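Local coordinates for protein Myo-inositol phosphohydrolase (Mitsuokella multacida, PDB 4WU3) that probably removes phosphate groups from inositol phosphates such as phytate, and binds inositol-(1,3,4,5)-tetrakisphosphate in the crystal, at residues A[54-59]-A[98-103]; A[63-68]-A[91-96]; A[109-114]-A[235-240]. The protein carries 2 engineered substitutions. One frame throughout, in Å; residues are numbered along the deposited sequence.

Overall arrangement
The three contacts lie close together in the N-terminal half of the chain, on one side of its centre. Interaction 2 is nested inside the loop closed by interaction 1, with centres about 15 Å apart. Interaction 3 comes later in the chain, its centre about 12 Å from that of interaction 2. Interactions 2 and 3 share a five-stranded mixed sheet: strand 91-94 lies between strands 65-66 and 237-241, and S92 and S94 both bond to H239. Strand 91-94 leads into helix 99-108, which starts in interaction 1 and ends just before interaction 3. Interaction 1 ties the end of strand 49-54 to the start of this helix; interactions 2 and 3 lie on the five-stranded sheet.

Interaction 1 of 3, residues A[54-59]-A[98-103]; sequences RADVNQ and SEKELE
R54 grips the carboxylate of E101 side-on. Its NE meets OE1 of E101 at 3.1 Å, almost straight. Its NH2 meets OE2 of E101 at 2.7 Å, and the two together make a bidentate salt bridge. The side chains cross at about a right angle, yet guanidinium and carboxylate are nearly coplanar, with planes 21° apart. Bends at chi2 and chi3 of R54 fold its chain round to present this edge.

Q59 reaches the same carboxylate from another side. It runs alongside E101 and points the same way. Its NE2 bonds to OE2 of E101 at 3.1 Å. OE2 of E101 accepts it through its anti lone pair, away from the other oxygen. A water held by A55 O also donates to OE2. Within its own segment, E101 OE1 accepts from S98 N, and S98 OG accepts from E101 N. This is the capping box of helix 99-108, with S98 as N-cap.

D56 binds the start of the same helix. Its CG is anti to the backbone N (chi1 -155°), which turns the carboxylate toward the helix end. OD1 of D56 receives S98 OG at 2.8 Å on the anti side, somewhat out of the carboxylate plane. It also receives K100 N at 2.9 Å through its syn lone pair. The aliphatic part of K100 crosses D56 at about a right angle, with CG of K100 3.2 Å from OD1 of D56. E99 nearby has its salt bridge with R193.

Two acidic groups thus meet backbone N-H groups at the helix start. Four N-H groups, two of them from R54, and a water donate to the E101 carboxylate. This ring of donors would probably favour the ionised form. With both oxygens held, its rotation is restricted.

Interaction 2 of 3, residues A[63-68]-A[91-96]; sequences NFRMGS and VSASSC
A93 lays its methyl over one face of the R65 guanidinium, with CB 3.9 Å above the plane and offset toward the rim. At the edge of the same group, in its plane, is N63 O, which accepts from NH1 of R65 at 3.0 Å. NH1 also bonds to G245 O. The chain of R65 bends at chi2 (-84°), which brings its flat end back beside its own loop and over A93. The F64 ring sits obliquely against the other strand. Its CE1 is 4.0 Å from CB of S92, and S94 CB also lies near it.

The backbones run antiparallel. R65 and A93 are a hydrogen-bonded pair: R65 N gives to A93 O, and A93 N gives to R65 O, both at 2.9 Å. G67 N continues the ladder to V91 O at 3.0 Å. M66 and S92 form the non-hydrogen-bonded pair between them, where CG of M66 packs on CB of S92 at 3.7 Å. Next to it, CG1 of V91 rests on CA of G67 at 3.7 Å. A93 CB also touches T249 and M253 of helix 247-261, while the hydroxyls of S92 and S94 both reach H239.

N63 ND2 bonds to A244 O, so N63 and R65 together hold two successive carbonyls of the loop between strand 237-241 and helix 247-261. A strand, this loop and a helix in that order are characteristic of the protein tyrosine phosphatase fold. Segment 63-68, at the sheet edge, thus bonds to a loop with the position and sequence pattern of the phosphate-binding P-loop.

Interaction 3 of 3, residues A[109-114]-A[235-240]; sequences VPVKPS and DAWLHY
V109 and P110 pack on one face of the W237 indole. V109 CB stands over the five-membered ring, 4.2 Å from its centroid, a CH-pi contact 19° off the ring normal. P110 CD takes the six-membered ring in the same way, 4.1 Å from that centroid. V109 CG1 adds the closest touch, 3.6 Å from NE1 of W237. V111 approaches nearer the backbone of W237, where its CG2 meets CB of W237 at 3.7 Å. CG of W237 is anti to its backbone N (chi1 -176°), which swings the ring out toward the loop. P110 centres an inverse gamma turn, closed by a weak bond from V111 N to V109 O. All three residues of this turn touch W237. The indole N-H, NE1, is hydrogen-bonded to S92 OG.

The other end of the contact is loose. V111 CG1 only comes within 4.5 Å of D235 O. D235, at this end, is exposed.

The loop 109-114 closes a beta-alpha-beta crossover. Strand 91-94, helix 99-108 and strand 116-122 form it, and strand 237-241 lies between the two parallel strands. W237 starts that central strand, which has the place of the strand leading to the P-loop in the tyrosine phosphatase fold.

Interaction 1 of 3, residues A[54-59]-A[98-103]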
ATOM      1  N   ARG A  54       2.398  24.424 -14.557  1.00 13.52           N
ATOM      2  CA  ARG A  54       1.930  24.787 -15.893  1.00 12.44           C
ATOM      3  C   ARG A  54       2.398  26.188 -16.282  1.00 11.87           C
ATOM      4  O   ARG A  54       2.048  27.175 -15.636  1.00  9.45           O
ATOM      5  CB  ARG A  54       0.399  24.761 -15.965  1.00 12.92           C
ATOM      6  CG  ARG A  54      -0.258  23.455 -15.529  1.00 13.10           C
ATOM      7  CD  ARG A  54       0.151  22.300 -16.415  1.00 12.21           C
ATOM      8  NE  ARG A  54      -0.412  22.455 -17.747  1.00 12.90           N
ATOM      9  CZ  ARG A  54      -0.185  21.629 -18.758  1.00 12.65           C
ATOM     10  NH1 ARG A  54       0.592  20.572 -18.603  1.00 12.34           N
ATOM     11  NH2 ARG A  54      -0.753  21.857 -19.928  1.00 15.22           N
ATOM     12  N   ALA A  55       3.191  26.256 -17.346  1.00 12.44           N
ATOM     13  CA  ALA A  55       3.545  27.519 -17.962  1.00 12.51           C
ATOM     14  C   ALA A  55       2.263  28.114 -18.502  1.00 12.93           C
ATOM     15  O   ALA A  55       1.363  27.380 -18.893  1.00 14.54           O
ATOM     16  CB  ALA A  55       4.557  27.300 -19.087  1.00 12.02           C
ATOM     17  N   ASP A  56       2.173  29.436 -18.528  1.00 13.36           N
ATOM     18  CA  ASP A  56       0.936  30.104 -18.911  1.00 13.93           C
ATOM     19  C   ASP A  56       0.786  30.210 -20.424  1.00 15.19           C
ATOM     20  O   ASP A  56       1.407  31.056 -21.060  1.00 14.57           O
ATOM     21  CB  ASP A  56       0.855  31.497 -18.298  1.00 13.20           C
ATOM     22  CG  ASP A  56      -0.564  31.970 -18.149  1.00 13.89           C
ATOM     23  OD1 ASP A  56      -1.489  31.151 -18.375  1.00 17.29           O
ATOM     24  OD2 ASP A  56      -0.767  33.148 -17.799  1.00 16.23           O
ATOM     25  N   VAL A  57      -0.069  29.359 -20.981  1.00 14.69           N
ATOM     26  CA  VAL A  57      -0.197  29.217 -22.423  1.00 15.14           C
ATOM     27  C   VAL A  57      -1.666  29.156 -22.799  1.00 16.60           C
ATOM     28  O   VAL A  57      -2.448  28.512 -22.111  1.00 20.26           O
ATOM     29  CB  VAL A  57       0.477  27.927 -22.900  1.00 14.75           C
ATOM     30  CG1 VAL A  57       0.371  27.805 -24.405  1.00 14.55           C
ATOM     31  CG2 VAL A  57       1.933  27.891 -22.469  1.00 15.81           C
ATOM     32  N   ASN A  58      -2.045  29.826 -23.885  1.00 17.84           N
ATOM     33  CA  ASN A  58      -3.441  29.831 -24.326  1.00 18.79           C
ATOM     34  C   ASN A  58      -3.825  28.514 -24.998  1.00 16.65           C
ATOM     35  O   ASN A  58      -3.681  28.355 -26.201  1.00 17.46           O
ATOM     36  CB  ASN A  58      -3.701  31.000 -25.271  1.00 21.47           C
ATOM     37  CG  ASN A  58      -5.118  31.015 -25.805  1.00 26.95           C
ATOM     38  OD1 ASN A  58      -6.028  30.439 -25.210  1.00 30.44           O
ATOM     39  ND2 ASN A  58      -5.316  31.685 -26.932  1.00 33.62           N
ATOM     40  N   GLN A  59      -4.314  27.568 -24.209  1.00 14.49           N
ATOM     41  CA  GLN A  59      -4.633  26.245 -24.729  1.00 13.82           C
ATOM     42  C   GLN A  59      -5.402  25.455 -23.679  1.00 13.83           C
ATOM     43  O   GLN A  59      -5.376  25.791 -22.491  1.00 14.79           O
ATOM     44  CB  GLN A  59      -3.349  25.495 -25.075  1.00 14.31           C
ATOM     45  CG  GLN A  59      -2.525  25.142 -23.843  1.00 15.69           C
ATOM     46  CD  GLN A  59      -1.232  24.419 -24.164  1.00 16.04           C
ATOM     47  OE1 GLN A  59      -0.949  24.097 -25.317  1.00 14.53           O
ATOM     48  NE2 GLN A  59      -0.429  24.169 -23.132  1.00 16.47           N
ATOM     49  N   SER A  98      -2.772  26.391 -15.985  1.00  9.56           N
ATOM     50  CA  SER A  98      -2.398  27.791 -15.839  1.00  9.41           C
ATOM     51  C   SER A  98      -3.651  28.647 -15.972  1.00  9.95           C
ATOM     52  O   SER A  98      -4.743  28.146 -16.263  1.00  9.10           O
ATOM     53  CB  SER A  98      -1.386  28.198 -16.918  1.00 10.42           C
ATOM     54  OG  SER A  98      -2.033  28.426 -18.158  1.00 10.92           O
ATOM     55  N   GLU A  99      -3.506  29.946 -15.768  1.00 10.43           N
ATOM     56  CA  GLU A  99      -4.657  30.838 -15.872  1.00 11.65           C
ATOM     57  C   GLU A  99      -5.232  30.870 -17.297  1.00 11.94           C
ATOM     58  O   GLU A  99      -6.437  30.802 -17.482  1.00 11.88           O
ATOM     59  CB  GLU A  99      -4.261  32.242 -15.438  1.00 12.59           C
ATOM     60  CG  GLU A  99      -5.433  33.177 -15.267  1.00 14.35           C
ATOM     61  CD  GLU A  99      -5.009  34.522 -14.709  1.00 16.05           C
ATOM     62  OE1 GLU A  99      -3.878  34.953 -15.008  1.00 18.06           O
ATOM     63  OE2 GLU A  99      -5.802  35.151 -13.984  1.00 16.63           O
ATOM     64  N   LYS A 100      -4.371  30.985 -18.305  1.00 13.26           N
ATOM     65  CA  LYS A 100      -4.839  30.949 -19.693  1.00 13.57           C
ATOM     66  C   LYS A 100      -5.477  29.603 -20.052  1.00 13.29           C
ATOM     67  O   LYS A 100      -6.385  29.538 -20.886  1.00 10.78           O
ATOM     68  CB  LYS A 100      -3.700  31.262 -20.663  1.00 14.37           C
ATOM     69  CG  LYS A 100      -3.211  32.702 -20.601  1.00 15.02           C
ATOM     70  CD  LYS A 100      -2.180  32.993 -21.681  1.00 16.16           C
ATOM     71  CE  LYS A 100      -1.477  34.320 -21.434  1.00 17.28           C
ATOM     72  NZ  LYS A 100      -2.444  35.439 -21.481  1.00 18.40           N
ATOM     73  N   GLU A 101      -5.014  28.520 -19.434  1.00 12.95           N
ATOM     74  CA  GLU A 101      -5.637  27.217 -19.695  1.00 11.96           C
ATOM     75  C   GLU A 101      -7.021  27.152 -19.053  1.00 11.36           C
ATOM     76  O   GLU A 101      -7.949  26.574 -19.617  1.00 10.62           O
ATOM     77  CB  GLU A 101      -4.741  26.067 -19.227  1.00 13.11           C
ATOM     78  CG  GLU A 101      -3.469  25.933 -20.059  1.00 13.56           C
ATOM     79  CD  GLU A 101      -2.460  24.963 -19.478  1.00 14.88           C
ATOM     80  OE1 GLU A 101      -2.358  24.844 -18.230  1.00 13.33           O
ATOM     81  OE2 GLU A 101      -1.745  24.333 -20.292  1.00 16.95           O
ATOM     82  N   LEU A 102      -7.176  27.764 -17.884  1.00 10.67           N
ATOM     83  CA  LEU A 102      -8.504  27.853 -17.283  1.00 11.04           C
ATOM     84  C   LEU A 102      -9.425  28.648 -18.210  1.00 12.00           C
ATOM     85  O   LEU A 102     -10.571  28.252 -18.456  1.00 10.92           O
ATOM     86  CB  LEU A 102      -8.462  28.495 -15.896  1.00 10.67           C
ATOM     87  CG  LEU A 102      -9.831  28.759 -15.248  1.00 11.63           C
ATOM     88  CD1 LEU A 102     -10.599  27.468 -15.009  1.00 11.51           C
ATOM     89  CD2 LEU A 102      -9.709  29.532 -13.948  1.00 12.51           C
ATOM     90  N   GLU A 103      -8.914  29.757 -18.741  1.00 13.43           N
ATOM     91  CA  GLU A 103      -9.709  30.605 -19.636  1.00 15.15           C
ATOM     92  C   GLU A 103     -10.173  29.801 -20.854  1.00 14.54           C
ATOM     93  O   GLU A 103     -11.333  29.901 -21.267  1.00 15.32           O
ATOM     94  CB  GLU A 103      -8.924  31.858 -20.031  1.00 17.08           C
ATOM     95  CG  GLU A 103      -8.868  32.890 -18.911  1.00 18.80           C
ATOM     96  CD  GLU A 103      -7.716  33.875 -19.045  1.00 21.87           C
ATOM     97  OE1 GLU A 103      -7.094  33.960 -20.127  1.00 24.51           O
ATOM     98  OE2 GLU A 103      -7.429  34.571 -18.051  1.00 25.47           O
TER
HETATM   99  O   HOH W   1       1.150  24.885 -19.832  1.00 16.26           O
HETATM  100  O   HOH W   2      -2.801  34.771 -17.618  1.00 23.31           O
HETATM  101  O   HOH W   3      -7.189  30.979 -22.879  1.00 17.64           O

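Interaction 2 of 3, residues A[63-68]-A[91-96]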
ATOM      1  N   ASN A  63      -4.476  16.336 -20.852  1.00  9.94           N
ATOM      2  CA  ASN A  63      -5.482  15.326 -20.548  1.00 10.47           C
ATOM      3  C   ASN A  63      -6.875  15.881 -20.357  1.00 10.36           C
ATOM      4  O   ASN A  63      -7.686  15.291 -19.649  1.00 12.61           O
ATOM      5  CB  ASN A  63      -5.065  14.523 -19.306  1.00 10.57           C
ATOM      6  CG  ASN A  63      -3.927  13.576 -19.603  1.00 11.06           C
ATOM      7  OD1 ASN A  63      -3.864  13.004 -20.696  1.00 10.41           O
ATOM      8  ND2 ASN A  63      -3.005  13.424 -18.653  1.00 10.81           N
ATOM      9  N   PHE A  64      -7.167  17.005 -20.988  1.00 10.06           N
ATOM     10  CA  PHE A  64      -8.511  17.545 -20.915  1.00 10.35           C
ATOM     11  C   PHE A  64      -9.504  16.599 -21.597  1.00 10.98           C
ATOM     12  O   PHE A  64      -9.247  16.103 -22.689  1.00 12.90           O
ATOM     13  CB  PHE A  64      -8.605  18.915 -21.577  1.00  9.81           C
ATOM     14  CG  PHE A  64      -9.996  19.470 -21.569  1.00 10.52           C
ATOM     15  CD1 PHE A  64     -10.457  20.206 -20.488  1.00 10.52           C
ATOM     16  CD2 PHE A  64     -10.860  19.209 -22.609  1.00 10.24           C
ATOM     17  CE1 PHE A  64     -11.746  20.684 -20.460  1.00 10.03           C
ATOM     18  CE2 PHE A  64     -12.150  19.690 -22.585  1.00 10.26           C
ATOM     19  CZ  PHE A  64     -12.596  20.422 -21.508  1.00  9.58           C
ATOM     20  N   ARG A  65     -10.639  16.354 -20.963  1.00 11.05           N
ATOM     21  CA  ARG A  65     -11.731  15.673 -21.646  1.00 11.37           C
ATOM     22  C   ARG A  65     -13.054  16.077 -21.047  1.00 12.14           C
ATOM     23  O   ARG A  65     -13.128  16.483 -19.891  1.00 11.95           O
ATOM     24  CB  ARG A  65     -11.585  14.152 -21.596  1.00 12.30           C
ATOM     25  CG  ARG A  65     -11.771  13.518 -20.217  1.00 12.06           C
ATOM     26  CD  ARG A  65     -10.483  13.564 -19.409  1.00 11.26           C
ATOM     27  NE  ARG A  65     -10.437  12.534 -18.379  1.00 10.49           N
ATOM     28  CZ  ARG A  65      -9.419  12.368 -17.539  1.00 10.14           C
ATOM     29  NH1 ARG A  65      -8.370  13.165 -17.593  1.00 10.91           N
ATOM     30  NH2 ARG A  65      -9.450  11.410 -16.638  1.00 10.09           N
ATOM     31  N   MET A  66     -14.093  16.002 -21.866  1.00 12.53           N
ATOM     32  CA  MET A  66     -15.444  16.188 -21.399  1.00 13.02           C
ATOM     33  C   MET A  66     -16.125  14.832 -21.384  1.00 12.42           C
ATOM     34  O   MET A  66     -15.746  13.935 -22.123  1.00  9.55           O
ATOM     35  CB  MET A  66     -16.185  17.158 -22.308  1.00 16.69           C
ATOM     36  CG  MET A  66     -15.805  18.602 -22.023  1.00 18.83           C
ATOM     37  SD  MET A  66     -16.380  19.726 -23.277  1.00 25.57           S
ATOM     38  CE  MET A  66     -18.148  19.451 -23.265  1.00 26.44           C
ATOM     39  N   GLY A  67     -17.119  14.689 -20.522  1.00 12.90           N
ATOM     40  CA  GLY A  67     -17.822  13.426 -20.383  1.00 13.59           C
ATOM     41  C   GLY A  67     -18.515  12.997 -21.651  1.00 13.53           C
ATOM     42  O   GLY A  67     -18.768  11.804 -21.857  1.00 15.18           O
ATOM     43  N   SER A  68     -18.822  13.969 -22.504  1.00 13.58           N
ATOM     44  CA  SER A  68     -19.515  13.705 -23.768  1.00 13.96           C
ATOM     45  C   SER A  68     -18.556  13.396 -24.920  1.00 13.93           C
ATOM     46  O   SER A  68     -18.991  13.172 -26.046  1.00 13.57           O
ATOM     47  CB  SER A  68     -20.414  14.894 -24.146  1.00 13.55           C
ATOM     48  OG  SER A  68     -19.672  16.098 -24.279  1.00 13.07           O
ATOM     49  N   VAL A  91     -19.844  17.386 -17.188  1.00  8.25           N
ATOM     50  CA  VAL A  91     -18.625  17.145 -16.488  1.00  7.64           C
ATOM     51  C   VAL A  91     -17.433  17.270 -17.435  1.00  7.32           C
ATOM     52  O   VAL A  91     -17.531  16.926 -18.617  1.00  6.77           O
ATOM     53  CB  VAL A  91     -18.672  15.738 -15.864  1.00  7.43           C
ATOM     54  CG1 VAL A  91     -18.393  14.671 -16.914  1.00  7.41           C
ATOM     55  CG2 VAL A  91     -17.678  15.639 -14.732  1.00  7.67           C
ATOM     56  N   SER A  92     -16.320  17.786 -16.922  1.00  6.99           N
ATOM     57  CA  SER A  92     -15.040  17.715 -17.643  1.00  7.38           C
ATOM     58  C   SER A  92     -13.924  17.458 -16.640  1.00  6.99           C
ATOM     59  O   SER A  92     -14.166  17.434 -15.440  1.00  6.06           O
ATOM     60  CB  SER A  92     -14.761  18.985 -18.465  1.00  7.27           C
ATOM     61  OG  SER A  92     -14.783  20.146 -17.655  1.00  7.38           O
ATOM     62  N   ALA A  93     -12.711  17.240 -17.149  1.00  6.97           N
ATOM     63  CA  ALA A  93     -11.562  16.907 -16.316  1.00  6.78           C
ATOM     64  C   ALA A  93     -10.247  17.183 -17.046  1.00  6.59           C
ATOM     65  O   ALA A  93     -10.210  17.288 -18.276  1.00  6.05           O
ATOM     66  CB  ALA A  93     -11.628  15.444 -15.900  1.00  7.05           C
ATOM     67  N   SER A  94      -9.168  17.293 -16.282  1.00  6.39           N
ATOM     68  CA  SER A  94      -7.860  17.590 -16.855  1.00  6.54           C
ATOM     69  C   SER A  94      -6.802  17.561 -15.796  1.00  7.30           C
ATOM     70  O   SER A  94      -7.089  17.371 -14.619  1.00  6.58           O
ATOM     71  CB  SER A  94      -7.841  18.992 -17.475  1.00  6.36           C
ATOM     72  OG  SER A  94      -7.959  19.982 -16.465  1.00  6.28           O
ATOM     73  N   SER A  95      -5.566  17.771 -16.248  1.00  8.90           N
ATOM     74  CA  SER A  95      -4.445  18.107 -15.396  1.00  8.62           C
ATOM     75  C   SER A  95      -4.671  19.463 -14.751  1.00  8.94           C
ATOM     76  O   SER A  95      -5.627  20.169 -15.063  1.00  8.92           O
ATOM     77  CB  SER A  95      -3.195  18.243 -16.253  1.00  9.37           C
ATOM     78  OG  SER A  95      -3.245  19.459 -17.006  1.00  9.57           O
ATOM     79  N   CYS A  96      -3.747  19.862 -13.892  1.00  8.96           N
ATOM     80  CA  CYS A  96      -3.789  21.200 -13.392  1.00  9.51           C
ATOM     81  C   CYS A  96      -3.602  22.137 -14.577  1.00  8.65           C
ATOM     82  O   CYS A  96      -3.157  21.718 -15.641  1.00  8.64           O
ATOM     83  CB  CYS A  96      -2.736  21.413 -12.303  1.00 10.68           C
ATOM     84  SG  CYS A  96      -1.030  21.156 -12.801  1.00 12.75           S
TER

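Interaction 3 of 3, residues A[109-114]-A[235-240]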
ATOM      1  N   VAL A 109     -16.451  25.033 -22.264  1.00 17.14           N
ATOM      2  CA  VAL A 109     -17.609  24.364 -21.660  1.00 16.89           C
ATOM      3  C   VAL A 109     -18.882  25.190 -21.870  1.00 16.96           C
ATOM      4  O   VAL A 109     -18.858  26.420 -21.833  1.00 16.11           O
ATOM      5  CB  VAL A 109     -17.401  24.017 -20.166  1.00 17.22           C
ATOM      6  CG1 VAL A 109     -16.265  23.014 -20.010  1.00 17.78           C
ATOM      7  CG2 VAL A 109     -17.133  25.265 -19.342  1.00 17.27           C
ATOM      8  N   PRO A 110     -19.998  24.508 -22.130  1.00 17.24           N
ATOM      9  CA  PRO A 110     -21.215  25.213 -22.492  1.00 17.68           C
ATOM     10  C   PRO A 110     -22.009  25.715 -21.287  1.00 20.50           C
ATOM     11  O   PRO A 110     -23.218  25.523 -21.224  1.00 24.78           O
ATOM     12  CB  PRO A 110     -22.001  24.156 -23.271  1.00 17.30           C
ATOM     13  CG  PRO A 110     -21.575  22.863 -22.662  1.00 18.55           C
ATOM     14  CD  PRO A 110     -20.144  23.046 -22.232  1.00 17.73           C
ATOM     15  N   VAL A 111     -21.330  26.361 -20.344  1.00 18.19           N
ATOM     16  CA  VAL A 111     -22.011  27.058 -19.258  1.00 19.08           C
ATOM     17  C   VAL A 111     -21.308  28.382 -19.025  1.00 18.10           C
ATOM     18  O   VAL A 111     -20.215  28.606 -19.536  1.00 16.65           O
ATOM     19  CB  VAL A 111     -22.032  26.249 -17.932  1.00 18.10           C
ATOM     20  CG1 VAL A 111     -22.826  24.969 -18.106  1.00 19.61           C
ATOM     21  CG2 VAL A 111     -20.622  25.936 -17.461  1.00 19.46           C
ATOM     22  N   LYS A 112     -21.950  29.250 -18.254  1.00 18.23           N
ATOM     23  CA  LYS A 112     -21.322  30.465 -17.782  1.00 19.45           C
ATOM     24  C   LYS A 112     -20.451  30.143 -16.587  1.00 18.55           C
ATOM     25  O   LYS A 112     -20.644  29.122 -15.944  1.00 14.63           O
ATOM     26  CB  LYS A 112     -22.382  31.481 -17.380  1.00 25.96           C
ATOM     27  CG  LYS A 112     -23.356  31.824 -18.501  1.00 29.47           C
ATOM     28  CD  LYS A 112     -24.260  32.988 -18.112  1.00 36.31           C
ATOM     29  CE  LYS A 112     -25.351  32.571 -17.131  1.00 37.97           C
ATOM     30  NZ  LYS A 112     -26.247  31.507 -17.665  1.00 43.53           N
ATOM     31  N   PRO A 113     -19.470  31.006 -16.293  1.00 17.16           N
ATOM     32  CA  PRO A 113     -18.628  30.794 -15.130  1.00 16.82           C
ATOM     33  C   PRO A 113     -19.430  30.548 -13.850  1.00 17.04           C
ATOM     34  O   PRO A 113     -19.027  29.726 -13.022  1.00 16.51           O
ATOM     35  CB  PRO A 113     -17.844  32.103 -15.033  1.00 18.19           C
ATOM     36  CG  PRO A 113     -17.733  32.566 -16.442  1.00 18.05           C
ATOM     37  CD  PRO A 113     -18.983  32.105 -17.139  1.00 17.34           C
ATOM     38  N   SER A 114     -20.552  31.242 -13.683  1.00 14.16           N
ATOM     39  CA  SER A 114     -21.360  31.088 -12.466  1.00 14.70           C
ATOM     40  C   SER A 114     -21.876  29.654 -12.260  1.00 13.36           C
ATOM     41  O   SER A 114     -22.240  29.273 -11.149  1.00 11.69           O
ATOM     42  CB  SER A 114     -22.537  32.076 -12.465  1.00 15.97           C
ATOM     43  OG  SER A 114     -23.370  31.907 -13.611  1.00 18.52           O
ATOM     44  N   ASP A 235     -27.893  22.805 -12.481  1.00 14.07           N
ATOM     45  CA  ASP A 235     -27.274  23.126 -13.738  1.00 12.99           C
ATOM     46  C   ASP A 235     -25.759  23.224 -13.595  1.00 13.23           C
ATOM     47  O   ASP A 235     -25.073  23.838 -14.413  1.00 15.86           O
ATOM     48  CB  ASP A 235     -27.859  24.419 -14.259  1.00 13.16           C
ATOM     49  CG  ASP A 235     -27.672  25.565 -13.303  1.00 14.15           C
ATOM     50  OD1 ASP A 235     -27.479  25.331 -12.095  1.00 15.71           O
ATOM     51  OD2 ASP A 235     -27.723  26.723 -13.759  1.00 16.42           O
ATOM     52  N   ALA A 236     -25.233  22.620 -12.547  1.00 12.24           N
ATOM     53  CA  ALA A 236     -23.835  22.795 -12.211  1.00 10.72           C
ATOM     54  C   ALA A 236     -22.932  22.026 -13.168  1.00  9.76           C
ATOM     55  O   ALA A 236     -23.229  20.897 -13.545  1.00 10.29           O
ATOM     56  CB  ALA A 236     -23.588  22.346 -10.784  1.00 10.21           C
ATOM     57  N   TRP A 237     -21.828  22.646 -13.559  1.00  8.54           N
ATOM     58  CA  TRP A 237     -20.841  21.961 -14.362  1.00  8.14           C
ATOM     59  C   TRP A 237     -19.627  21.716 -13.485  1.00  7.94           C
ATOM     60  O   TRP A 237     -19.107  22.640 -12.878  1.00  7.98           O
ATOM     61  CB  TRP A 237     -20.467  22.787 -15.589  1.00  7.70           C
ATOM     62  CG  TRP A 237     -19.524  22.063 -16.470  1.00  7.09           C
ATOM     63  CD1 TRP A 237     -18.198  21.873 -16.253  1.00  7.02           C
ATOM     64  CD2 TRP A 237     -19.829  21.406 -17.696  1.00  7.09           C
ATOM     65  NE1 TRP A 237     -17.652  21.139 -17.263  1.00  7.17           N
ATOM     66  CE2 TRP A 237     -18.634  20.828 -18.165  1.00  7.44           C
ATOM     67  CE3 TRP A 237     -20.997  21.229 -18.435  1.00  6.79           C
ATOM     68  CZ2 TRP A 237     -18.568  20.110 -19.356  1.00  6.80           C
ATOM     69  CZ3 TRP A 237     -20.936  20.503 -19.604  1.00  7.03           C
ATOM     70  CH2 TRP A 237     -19.729  19.958 -20.057  1.00  7.32           C
ATOM     71  N   LEU A 238     -19.206  20.457 -13.411  1.00  8.41           N
ATOM     72  CA  LEU A 238     -18.074  20.046 -12.585  1.00  7.99           C
ATOM     73  C   LEU A 238     -16.831  19.740 -13.414  1.00  7.36           C
ATOM     74  O   LEU A 238     -16.869  18.946 -14.348  1.00  6.39           O
ATOM     75  CB  LEU A 238     -18.444  18.805 -11.772  1.00  8.33           C
ATOM     76  CG  LEU A 238     -19.511  19.003 -10.692  1.00  9.18           C
ATOM     77  CD1 LEU A 238     -19.595  17.771  -9.800  1.00 10.00           C
ATOM     78  CD2 LEU A 238     -19.224  20.236  -9.856  1.00  9.63           C
ATOM     79  N   HIS A 239     -15.727  20.385 -13.060  1.00  7.17           N
ATOM     80  CA  HIS A 239     -14.453  20.109 -13.689  1.00  6.96           C
ATOM     81  C   HIS A 239     -13.497  19.587 -12.633  1.00  6.97           C
ATOM     82  O   HIS A 239     -13.123  20.326 -11.721  1.00  7.48           O
ATOM     83  CB  HIS A 239     -13.867  21.372 -14.326  1.00  7.30           C
ATOM     84  CG  HIS A 239     -12.586  21.125 -15.043  1.00  6.76           C
ATOM     85  ND1 HIS A 239     -12.544  20.639 -16.329  1.00  6.78           N
ATOM     86  CD2 HIS A 239     -11.298  21.228 -14.634  1.00  6.91           C
ATOM     87  CE1 HIS A 239     -11.286  20.472 -16.693  1.00  7.15           C
ATOM     88  NE2 HIS A 239     -10.508  20.826 -15.685  1.00  6.98           N
ATOM     89  N   TYR A 240     -13.130  18.309 -12.745  1.00  6.68           N
ATOM     90  CA  TYR A 240     -12.222  17.671 -11.800  1.00  6.39           C
ATOM     91  C   TYR A 240     -10.787  17.789 -12.291  1.00  6.78           C
ATOM     92  O   TYR A 240     -10.496  17.625 -13.490  1.00  7.35           O
ATOM     93  CB  TYR A 240     -12.544  16.185 -11.646  1.00  5.83           C
ATOM     94  CG  TYR A 240     -13.924  15.885 -11.134  1.00  5.60           C
ATOM     95  CD1 TYR A 240     -14.229  16.019  -9.794  1.00  5.33           C
ATOM     96  CD2 TYR A 240     -14.922  15.444 -11.994  1.00  5.60           C
ATOM     97  CE1 TYR A 240     -15.498  15.741  -9.324  1.00  5.38           C
ATOM     98  CE2 TYR A 240     -16.187  15.163 -11.539  1.00  5.27           C
ATOM     99  CZ  TYR A 240     -16.478  15.311 -10.202  1.00  5.33           C
ATOM    100  OH  TYR A 240     -17.757  15.041  -9.745  1.00  4.88           O
TER